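Local coordinates for protein ribulose bisphosphate carboxylase small chain (Galdieria sulphuraria, PDB 4F0H) that forms the small subunit of the hexadecameric RuBisCO, the enzyme that fixes carbon dioxide onto ribulose 1,5-bisphosphate, and probably stabilises its large-subunit core, at residues G34-N39 with K81-S86; D24-K29 with T94-I99; L14-I19 with E67-R72. All blocks are in the same frame, centred on the assembly; numbering follows the deposited sequence.

Interaction 1. Residues G34-N39 with K81-S86; sequences GIEYTN and KVVGFS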
loop_
_atom_site.group_PDB
_atom_site.type_symbol
_atom_site.label_atom_id
_atom_site.label_comp_id
_atom_site.label_asym_id
_atom_site.label_seq_id
_atom_site.Cartn_x
_atom_site.Cartn_y
_atom_site.Cartn_z
ATOM N N GLY B 34 -15.831 -27.361 40.147
ATOM C CA GLY B 34 -14.471 -27.781 39.913
ATOM C C GLY B 34 -13.505 -27.239 40.966
ATOM O O GLY B 34 -13.665 -26.102 41.454
ATOM N N ILE B 35 -12.519 -28.042 41.328
ATOM C CA ILE B 35 -11.513 -27.634 42.284
ATOM C C ILE B 35 -10.192 -27.603 41.472
ATOM O O ILE B 35 -9.822 -28.603 40.826
ATOM C CB ILE B 35 -11.383 -28.671 43.410
ATOM C CG1 ILE B 35 -12.556 -28.601 44.358
ATOM C CG2 ILE B 35 -10.081 -28.416 44.270
ATOM C CD1 ILE B 35 -12.702 -29.889 45.185
ATOM N N GLU B 36 -9.474 -26.472 41.485
ATOM C CA GLU B 36 -8.284 -26.328 40.619
ATOM C C GLU B 36 -7.167 -25.676 41.453
ATOM O O GLU B 36 -7.445 -24.861 42.373
ATOM C CB GLU B 36 -8.601 -25.446 39.448
ATOM C CG GLU B 36 -9.897 -25.868 38.705
ATOM C CD GLU B 36 -10.146 -25.082 37.370
ATOM O OE1 GLU B 36 -10.994 -25.503 36.567
ATOM O OE2 GLU B 36 -9.503 -24.075 37.089
ATOM N N TYR B 37 -5.936 -25.995 41.126
ATOM C CA TYR B 37 -4.839 -25.532 41.946
ATOM C C TYR B 37 -3.638 -25.073 41.117
ATOM O O TYR B 37 -3.435 -25.512 40.020
ATOM C CB TYR B 37 -4.430 -26.610 42.962
ATOM C CG TYR B 37 -3.883 -27.866 42.346
ATOM C CD1 TYR B 37 -4.691 -28.875 41.973
ATOM C CD2 TYR B 37 -2.507 -28.019 42.186
ATOM C CE1 TYR B 37 -4.197 -29.985 41.344
ATOM C CE2 TYR B 37 -1.977 -29.130 41.640
ATOM C CZ TYR B 37 -2.845 -30.136 41.251
ATOM O OH TYR B 37 -2.338 -31.267 40.718
ATOM N N THR B 38 -2.832 -24.164 41.636
ATOM C CA THR B 38 -1.708 -23.753 40.805
ATOM C C THR B 38 -0.646 -23.148 41.672
ATOM O O THR B 38 -0.959 -22.619 42.740
ATOM C CB THR B 38 -2.113 -22.694 39.764
ATOM O OG1 THR B 38 -1.060 -22.646 38.798
ATOM C CG2 THR B 38 -2.189 -21.299 40.392
ATOM N N ASN B 39 0.606 -23.174 41.220
ATOM C CA ASN B 39 1.656 -22.388 41.873
ATOM C C ASN B 39 2.377 -21.456 40.836
ATOM O O ASN B 39 3.461 -21.003 41.076
ATOM C CB ASN B 39 2.679 -23.252 42.710
ATOM C CG ASN B 39 3.491 -24.260 41.863
ATOM O OD1 ASN B 39 3.529 -24.192 40.655
ATOM N ND2 ASN B 39 4.077 -25.286 42.541
ATOM N N LYS B 81 -8.581 -23.012 44.135
ATOM C CA LYS B 81 -9.821 -22.323 43.967
ATOM C C LYS B 81 -10.970 -23.232 43.646
ATOM O O LYS B 81 -10.796 -24.349 43.135
ATOM C CB LYS B 81 -9.735 -21.255 42.871
ATOM C CG LYS B 81 -9.271 -21.806 41.506
ATOM C CD LYS B 81 -9.238 -20.697 40.471
ATOM C CE LYS B 81 -9.230 -21.215 39.029
ATOM N NZ LYS B 81 -8.644 -20.136 38.185
ATOM N N VAL B 82 -12.166 -22.723 43.909
ATOM C CA VAL B 82 -13.342 -23.498 43.563
ATOM C C VAL B 82 -14.030 -22.771 42.471
ATOM O O VAL B 82 -14.101 -21.528 42.527
ATOM C CB VAL B 82 -14.288 -23.684 44.789
ATOM C CG1 VAL B 82 -15.522 -24.451 44.351
ATOM C CG2 VAL B 82 -13.560 -24.485 45.862
ATOM N N VAL B 83 -14.534 -23.492 41.478
ATOM C CA VAL B 83 -15.034 -22.809 40.294
ATOM C C VAL B 83 -16.413 -23.356 39.993
ATOM O O VAL B 83 -16.607 -24.540 40.085
ATOM C CB VAL B 83 -14.099 -23.076 39.071
ATOM C CG1 VAL B 83 -14.599 -22.354 37.868
ATOM C CG2 VAL B 83 -12.737 -22.516 39.315
ATOM N N GLY B 84 -17.390 -22.512 39.666
ATOM C CA GLY B 84 -18.730 -23.058 39.340
ATOM C C GLY B 84 -19.049 -22.706 37.909
ATOM O O GLY B 84 -19.038 -21.493 37.538
ATOM N N PHE B 85 -19.301 -23.752 37.100
ATOM C CA PHE B 85 -19.546 -23.644 35.665
ATOM C C PHE B 85 -21.049 -23.749 35.466
ATOM O O PHE B 85 -21.682 -24.715 35.945
ATOM C CB PHE B 85 -18.917 -24.847 34.940
ATOM C CG PHE B 85 -17.453 -24.920 35.076
ATOM C CD1 PHE B 85 -16.630 -24.041 34.352
ATOM C CD2 PHE B 85 -16.877 -25.835 35.917
ATOM C CE1 PHE B 85 -15.250 -24.094 34.491
ATOM C CE2 PHE B 85 -15.470 -25.915 36.065
ATOM C CZ PHE B 85 -14.660 -25.030 35.362
ATOM N N SER B 86 -21.604 -22.751 34.767
ATOM C CA SER B 86 -23.002 -22.763 34.350
ATOM C C SER B 86 -23.115 -23.294 32.925
ATOM O O SER B 86 -22.310 -22.920 32.026
ATOM C CB SER B 86 -23.560 -21.369 34.386
ATOM O OG SER B 86 -24.767 -21.362 33.617
HETATM O O HOH W 1 -8.061 -22.440 35.757
#
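Strands 34-38 and 81-86 run antiparallel as neighbours, their short axes 4.8 Å apart at closest and 140° between directions, so the ribbon is clearly twisted. Gly-34 with Val-83 and Glu-36 with Lys-81 are hydrogen-bonded pairs, each closed by two N-H...O bonds; Gly-34 N to Val-83 O, at 2.9 Å, is almost straight. Between them Ile-35 and Val-82 make the non-hydrogen-bonded pair, where Val-82 CA sits 3.4 Å from Gly-34 O in a CA-H...O contact. These are the two middle strands of the four-stranded antiparallel sheet of the RuBisCO small subunit. Ile-35 and Val-82 look to the face covered by helix 61-74, while Glu-36, Lys-81 and Val-83 occupy the other. On that second face Glu-36 holds CG anti to the carbonyl carbon (chi1 -50°) and runs on extended, which carries its carboxylate out to Lys-81 and Phe-85 and leaves CD 4.1 Å from Val-83 CG2. The two carboxylate oxygens part: OE1 meets the edge of the Phe-85 ring in plane, 3.9 Å from CZ, and OE2 lies 3.5 Å from Lys-81 CE. The ammonium itself, Lys-81 NZ, is 4.2 Å from Glu-36 OE2, too far for a salt bridge; a water donates to OE2 and accepts a weak bond from NZ. Lys-81 also makes a cation-pi contact with Trp-48. Val-83 CG1 packs on one face of the Phe-85 ring, set off-centre. A leucine in place of Glu-36 would probably leave the Lys-81 ammonium without its nearby opposite charge and the bridging water without its acceptor.

Interaction 2. Residues D24-K29 with T94-I99; sequences DYMISK and TIISFI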
loop_
_atom_site.group_PDB
_atom_site.type_symbol
_atom_site.label_atom_id
_atom_site.label_comp_id
_atom_site.label_asym_id
_atom_site.label_seq_id
_atom_site.Cartn_x
_atom_site.Cartn_y
_atom_site.Cartn_z
ATOM N N ASP B 24 -23.640 -24.527 48.764
ATOM C CA ASP B 24 -25.103 -24.440 48.719
ATOM C C ASP B 24 -25.602 -23.514 47.574
ATOM O O ASP B 24 -26.490 -23.853 46.799
ATOM C CB ASP B 24 -25.614 -23.947 50.070
ATOM C CG ASP B 24 -25.609 -25.055 51.149
ATOM O OD1 ASP B 24 -25.481 -24.743 52.345
ATOM O OD2 ASP B 24 -25.735 -26.256 50.805
ATOM N N TYR B 25 -25.007 -22.335 47.445
ATOM C CA TYR B 25 -25.475 -21.426 46.435
ATOM C C TYR B 25 -25.242 -22.069 45.034
ATOM O O TYR B 25 -26.139 -22.128 44.167
ATOM C CB TYR B 25 -24.744 -20.061 46.605
ATOM C CG TYR B 25 -24.800 -19.187 45.360
ATOM C CD1 TYR B 25 -25.898 -18.372 45.085
ATOM C CD2 TYR B 25 -23.702 -19.181 44.458
ATOM C CE1 TYR B 25 -25.939 -17.587 43.901
ATOM C CE2 TYR B 25 -23.718 -18.413 43.283
ATOM C CZ TYR B 25 -24.842 -17.630 43.008
ATOM O OH TYR B 25 -24.804 -16.891 41.831
ATOM N N MET B 26 -24.016 -22.536 44.817
ATOM C CA MET B 26 -23.680 -23.196 43.553
ATOM C C MET B 26 -24.670 -24.302 43.193
ATOM O O MET B 26 -25.073 -24.451 42.037
ATOM C CB MET B 26 -22.235 -23.729 43.580
ATOM C CG MET B 26 -21.290 -22.587 43.981
ATOM S SD MET B 26 -19.583 -23.111 44.044
ATOM C CE MET B 26 -19.357 -23.604 42.382
ATOM N N ILE B 27 -25.047 -25.078 44.201
ATOM C CA ILE B 27 -25.933 -26.207 44.013
ATOM C C ILE B 27 -27.299 -25.698 43.639
ATOM O O ILE B 27 -27.945 -26.241 42.760
ATOM C CB ILE B 27 -26.007 -27.072 45.265
ATOM C CG1 ILE B 27 -24.672 -27.801 45.549
ATOM C CG2 ILE B 27 -27.120 -28.145 45.163
ATOM C CD1 ILE B 27 -24.779 -28.664 46.799
ATOM N N SER B 28 -27.739 -24.635 44.299
ATOM C CA SER B 28 -29.055 -24.118 44.038
ATOM C C SER B 28 -29.061 -23.557 42.626
ATOM O O SER B 28 -30.090 -23.539 42.005
ATOM C CB SER B 28 -29.387 -23.048 45.058
ATOM O OG SER B 28 -28.713 -21.855 44.637
ATOM N N LYS B 29 -27.893 -23.185 42.095
ATOM C CA LYS B 29 -27.767 -22.640 40.739
ATOM C C LYS B 29 -27.527 -23.727 39.711
ATOM O O LYS B 29 -27.323 -23.469 38.525
ATOM C CB LYS B 29 -26.548 -21.726 40.679
ATOM C CG LYS B 29 -26.859 -20.255 40.838
ATOM C CD LYS B 29 -28.057 -20.081 41.703
ATOM C CE LYS B 29 -28.688 -18.693 41.445
ATOM N NZ LYS B 29 -28.225 -18.128 40.106
ATOM N N THR B 94 -17.775 -20.051 33.354
ATOM C CA THR B 94 -17.688 -19.757 34.777
ATOM C C THR B 94 -18.611 -18.624 35.225
ATOM O O THR B 94 -18.721 -17.608 34.546
ATOM C CB THR B 94 -16.251 -19.418 35.101
ATOM O OG1 THR B 94 -15.413 -20.554 34.742
ATOM C CG2 THR B 94 -16.091 -19.094 36.586
ATOM N N ILE B 95 -19.320 -18.809 36.342
ATOM C CA ILE B 95 -20.040 -17.740 36.960
ATOM C C ILE B 95 -19.602 -17.434 38.404
ATOM O O ILE B 95 -20.148 -16.526 39.006
ATOM C CB ILE B 95 -21.597 -17.895 36.922
ATOM C CG1 ILE B 95 -22.059 -19.000 37.841
ATOM C CG2 ILE B 95 -22.166 -18.054 35.464
ATOM C CD1 ILE B 95 -23.606 -18.760 38.273
ATOM N N ILE B 96 -18.633 -18.181 38.953
ATOM C CA ILE B 96 -18.089 -17.839 40.248
ATOM C C ILE B 96 -16.778 -18.610 40.379
ATOM O O ILE B 96 -16.679 -19.756 39.863
ATOM C CB ILE B 96 -19.078 -18.208 41.379
ATOM C CG1 ILE B 96 -18.553 -17.778 42.725
ATOM C CG2 ILE B 96 -19.316 -19.696 41.456
ATOM C CD1 ILE B 96 -19.522 -18.011 43.845
ATOM N N SER B 97 -15.799 -18.005 41.040
ATOM C CA SER B 97 -14.427 -18.616 41.217
ATOM C C SER B 97 -13.739 -17.937 42.410
ATOM O O SER B 97 -13.493 -16.739 42.372
ATOM C CB SER B 97 -13.629 -18.432 39.944
ATOM O OG SER B 97 -12.263 -18.756 40.080
ATOM N N PHE B 98 -13.494 -18.676 43.503
ATOM C CA PHE B 98 -12.891 -18.038 44.658
ATOM C C PHE B 98 -11.821 -18.939 45.287
ATOM O O PHE B 98 -11.822 -20.217 45.206
ATOM C CB PHE B 98 -13.982 -17.657 45.675
ATOM C CG PHE B 98 -14.786 -18.816 46.119
ATOM C CD1 PHE B 98 -15.922 -19.191 45.426
ATOM C CD2 PHE B 98 -14.403 -19.560 47.239
ATOM C CE1 PHE B 98 -16.670 -20.271 45.838
ATOM C CE2 PHE B 98 -15.146 -20.648 47.647
ATOM C CZ PHE B 98 -16.285 -21.012 46.922
ATOM N N ILE B 99 -10.898 -18.262 45.929
ATOM C CA ILE B 99 -9.777 -18.880 46.530
ATOM C C ILE B 99 -10.168 -19.506 47.878
ATOM O O ILE B 99 -10.830 -18.872 48.719
ATOM C CB ILE B 99 -8.632 -17.868 46.792
ATOM C CG1 ILE B 99 -8.237 -17.127 45.519
ATOM C CG2 ILE B 99 -7.407 -18.558 47.398
ATOM C CD1 ILE B 99 -7.559 -17.921 44.578
HETATM O O HOH W 2 -22.538 -15.837 40.525
#
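Helix 24-28 lies over the start of strand 96-99 and runs nearly antiparallel to it, at 164°, with the short axes 11.3 Å apart, so side chains and one water bridge the gap. The chain of Met-26 is straight through chi2 and bends at chi3 (61°), which brings the CE methyl to 4.0 Å from Ile-96 CG2, the two side chains lying at a slant to one another. The sulfur, Met-26 SD, stands at the edge of the Phe-98 ring, near its plane and 4.4 Å from CE1. This is helix-on-sheet packing in the alpha+beta fold of the small subunit: helix 16-28 rests on strand 93-101, and Gln-22, one turn earlier, touches both Ile-96 and Phe-98. One residue before Met-26, Tyr-25 sets CE2 4.3 Å from Ile-96 CD1 and OH 4.2 Å from Ile-95 CD1. The hydroxyl donates to a water 2.8 Å from Tyr-25 OH, and that water donates in turn to Ile-95 O, giving the backbone carbonyl at the strand's corner a polar link to the helix. Lys-29 contributes its aliphatic CG against the same Ile-95 methyl.

Interaction 3. Residues L14-I19 with E67-R72; sequences LTDEQI and EINACR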
loop_
_atom_site.group_PDB
_atom_site.type_symbol
_atom_site.label_atom_id
_atom_site.label_comp_id
_atom_site.label_asym_id
_atom_site.label_seq_id
_atom_site.Cartn_x
_atom_site.Cartn_y
_atom_site.Cartn_z
ATOM N N LEU B 14 -11.934 -17.494 53.711
ATOM C CA LEU B 14 -13.247 -18.021 54.114
ATOM C C LEU B 14 -13.108 -19.102 55.150
ATOM O O LEU B 14 -12.175 -19.883 55.043
ATOM C CB LEU B 14 -13.953 -18.618 52.880
ATOM C CG LEU B 14 -14.285 -17.549 51.837
ATOM C CD1 LEU B 14 -14.978 -18.228 50.744
ATOM C CD2 LEU B 14 -15.165 -16.546 52.448
ATOM N N THR B 15 -14.024 -19.219 56.114
ATOM C CA THR B 15 -13.956 -20.404 56.993
ATOM C C THR B 15 -14.599 -21.571 56.262
ATOM O O THR B 15 -15.258 -21.357 55.240
ATOM C CB THR B 15 -14.761 -20.199 58.282
ATOM O OG1 THR B 15 -16.083 -19.806 57.915
ATOM C CG2 THR B 15 -14.116 -19.092 59.144
ATOM N N ASP B 16 -14.437 -22.797 56.763
ATOM C CA ASP B 16 -15.155 -23.910 56.145
ATOM C C ASP B 16 -16.680 -23.766 56.193
ATOM O O ASP B 16 -17.373 -24.293 55.315
ATOM C CB ASP B 16 -14.763 -25.262 56.751
ATOM C CG ASP B 16 -13.449 -25.789 56.217
ATOM O OD1 ASP B 16 -13.109 -26.953 56.528
ATOM O OD2 ASP B 16 -12.776 -25.092 55.448
ATOM N N GLU B 17 -17.206 -23.104 57.219
ATOM C CA GLU B 17 -18.625 -22.790 57.301
ATOM C C GLU B 17 -19.043 -21.906 56.110
ATOM O O GLU B 17 -20.017 -22.211 55.437
ATOM C CB GLU B 17 -19.017 -22.143 58.653
ATOM C CG GLU B 17 -18.838 -23.106 59.923
ATOM C CD GLU B 17 -17.338 -23.536 60.165
ATOM O OE1 GLU B 17 -17.084 -24.722 60.523
ATOM O OE2 GLU B 17 -16.405 -22.699 59.983
ATOM N N GLN B 18 -18.266 -20.838 55.867
ATOM C CA GLN B 18 -18.459 -19.953 54.735
ATOM C C GLN B 18 -18.392 -20.683 53.392
ATOM O O GLN B 18 -19.257 -20.455 52.538
ATOM C CB GLN B 18 -17.491 -18.771 54.799
ATOM C CG GLN B 18 -17.890 -17.861 55.902
ATOM C CD GLN B 18 -16.913 -16.762 56.096
ATOM O OE1 GLN B 18 -15.717 -16.990 56.266
ATOM N NE2 GLN B 18 -17.397 -15.553 56.024
ATOM N N ILE B 19 -17.458 -21.625 53.251
ATOM C CA ILE B 19 -17.275 -22.274 51.987
ATOM C C ILE B 19 -18.535 -23.112 51.724
ATOM O O ILE B 19 -19.133 -23.094 50.630
ATOM C CB ILE B 19 -16.026 -23.127 52.013
ATOM C CG1 ILE B 19 -14.812 -22.189 51.963
ATOM C CG2 ILE B 19 -16.038 -24.092 50.835
ATOM C CD1 ILE B 19 -13.566 -22.839 52.182
ATOM N N GLU B 67 -13.342 -33.188 49.079
ATOM C CA GLU B 67 -12.321 -32.959 48.071
ATOM C C GLU B 67 -11.536 -31.698 48.285
ATOM O O GLU B 67 -10.355 -31.671 48.016
ATOM C CB GLU B 67 -12.922 -32.886 46.712
ATOM C CG GLU B 67 -13.572 -34.112 46.294
ATOM C CD GLU B 67 -12.629 -35.311 46.209
ATOM O OE1 GLU B 67 -11.363 -35.189 46.073
ATOM O OE2 GLU B 67 -13.188 -36.421 46.292
ATOM N N ILE B 68 -12.184 -30.625 48.716
ATOM C CA ILE B 68 -11.450 -29.374 48.980
ATOM C C ILE B 68 -10.358 -29.624 50.036
ATOM O O ILE B 68 -9.200 -29.182 49.926
ATOM C CB ILE B 68 -12.394 -28.276 49.523
ATOM C CG1 ILE B 68 -13.429 -27.865 48.457
ATOM C CG2 ILE B 68 -11.593 -27.063 50.029
ATOM C CD1 ILE B 68 -14.305 -26.698 48.931
ATOM N N ASN B 69 -10.723 -30.379 51.045
ATOM C CA ASN B 69 -9.816 -30.677 52.130
ATOM C C ASN B 69 -8.751 -31.681 51.763
ATOM O O ASN B 69 -7.579 -31.536 52.150
ATOM C CB ASN B 69 -10.625 -31.008 53.401
ATOM C CG ASN B 69 -11.053 -29.723 54.108
ATOM O OD1 ASN B 69 -10.228 -28.883 54.322
ATOM N ND2 ASN B 69 -12.335 -29.528 54.355
ATOM N N ALA B 70 -9.146 -32.670 50.969
ATOM C CA ALA B 70 -8.182 -33.552 50.350
ATOM C C ALA B 70 -7.181 -32.729 49.475
ATOM O O ALA B 70 -5.943 -32.932 49.530
ATOM C CB ALA B 70 -8.931 -34.612 49.508
ATOM N N CYS B 71 -7.696 -31.766 48.692
ATOM C CA CYS B 71 -6.752 -30.959 47.873
ATOM C C CYS B 71 -5.786 -30.135 48.774
ATOM O O CYS B 71 -4.561 -30.113 48.534
ATOM C CB CYS B 71 -7.471 -30.076 46.895
ATOM S SG CYS B 71 -6.334 -29.316 45.713
ATOM N N ARG B 72 -6.331 -29.477 49.793
ATOM C CA ARG B 72 -5.507 -28.701 50.737
ATOM C C ARG B 72 -4.405 -29.540 51.360
ATOM O O ARG B 72 -3.281 -29.052 51.522
ATOM C CB ARG B 72 -6.370 -28.155 51.859
ATOM C CG ARG B 72 -7.143 -26.925 51.451
ATOM C CD ARG B 72 -8.350 -26.834 52.309
ATOM N NE ARG B 72 -8.828 -25.469 52.465
ATOM C CZ ARG B 72 -9.945 -25.148 53.132
ATOM N NH1 ARG B 72 -10.653 -26.082 53.756
ATOM N NH2 ARG B 72 -10.347 -23.874 53.211
HETATM O O HOH W 3 -11.652 -22.733 55.321
#
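Asp-16 and Arg-72 lie alongside each other, pointing opposite ways, with their flat groups nearly coplanar, the carboxylate and guanidinium planes 14° apart. The carboxylate comes in at the guanidinium edge, and Asp-16 OD2 uses its syn lone pair to take a salt-bridging hydrogen bond of 2.9 Å from Arg-72 NH1. That same NH1 also donates to Asn-69 OD1, one helical turn back, again at 2.9 Å and close to the guanidinium plane, though the donor stands above the amide's carbonyl plane. Two acceptors at one nitrogen restrict how the guanidinium can turn. Asn-69 offers its other end to Asp-16: Asn-69 ND2 donates a weak bond of 3.5 Å to Asp-16 OD1, with the amide turned 51° from the carboxylate. A water completes the cluster, donating to Asp-16 OD2 and to Leu-14 O while accepting from Arg-72 NH2.

This polar group joins the start of helix 16-28 to helix 61-74, the two helices that pack on one face of the small subunit's sheet. Thr-15 is the N-cap residue of the first helix and forms a capping box with Gln-18: Thr-15 N donates to Gln-18 OE1, and Gln-18 N returns a bond to Thr-15 OG1. Beneath the charges the contact turns apolar. Ile-19 CG2, anti to the backbone N, meets Ile-68 CD1 at 3.7 Å, the two side chains crossing at an angle. The other branch of Ile-19 puts CD1 3.5 Å from Arg-72 NH2. Ile-68 CG2 lies over one face of that guanidinium, while Arg-72 NH2 also donates to Val-100 O.

Interaction 1 is a strand pair within the sheet, interaction 2 sets a helix on that sheet, and interaction 3 joins two helices. Interactions 1 and 2, centres 10 Å apart, meet where Val-82 N probably hydrogen-bonds to Phe-98 O at 2.8 Å and Gly-84 N to Ile-96 O at 2.9 Å; Met-26 CE packs 3.2 Å from Gly-84 CA. Interaction 3 packs against interaction 1 through Ile-35 CD1, 3.4 Å from Glu-67 CB. Helix 16-28 serves interactions 2 and 3, which touch where Leu-14 meets Phe-98. In RuBisCO of this form the catalytic sites lie on the large subunits, so these contacts shape the small-subunit fold; Glu-36 and Phe-85 also approach other chains of the sixteen-chain assembly.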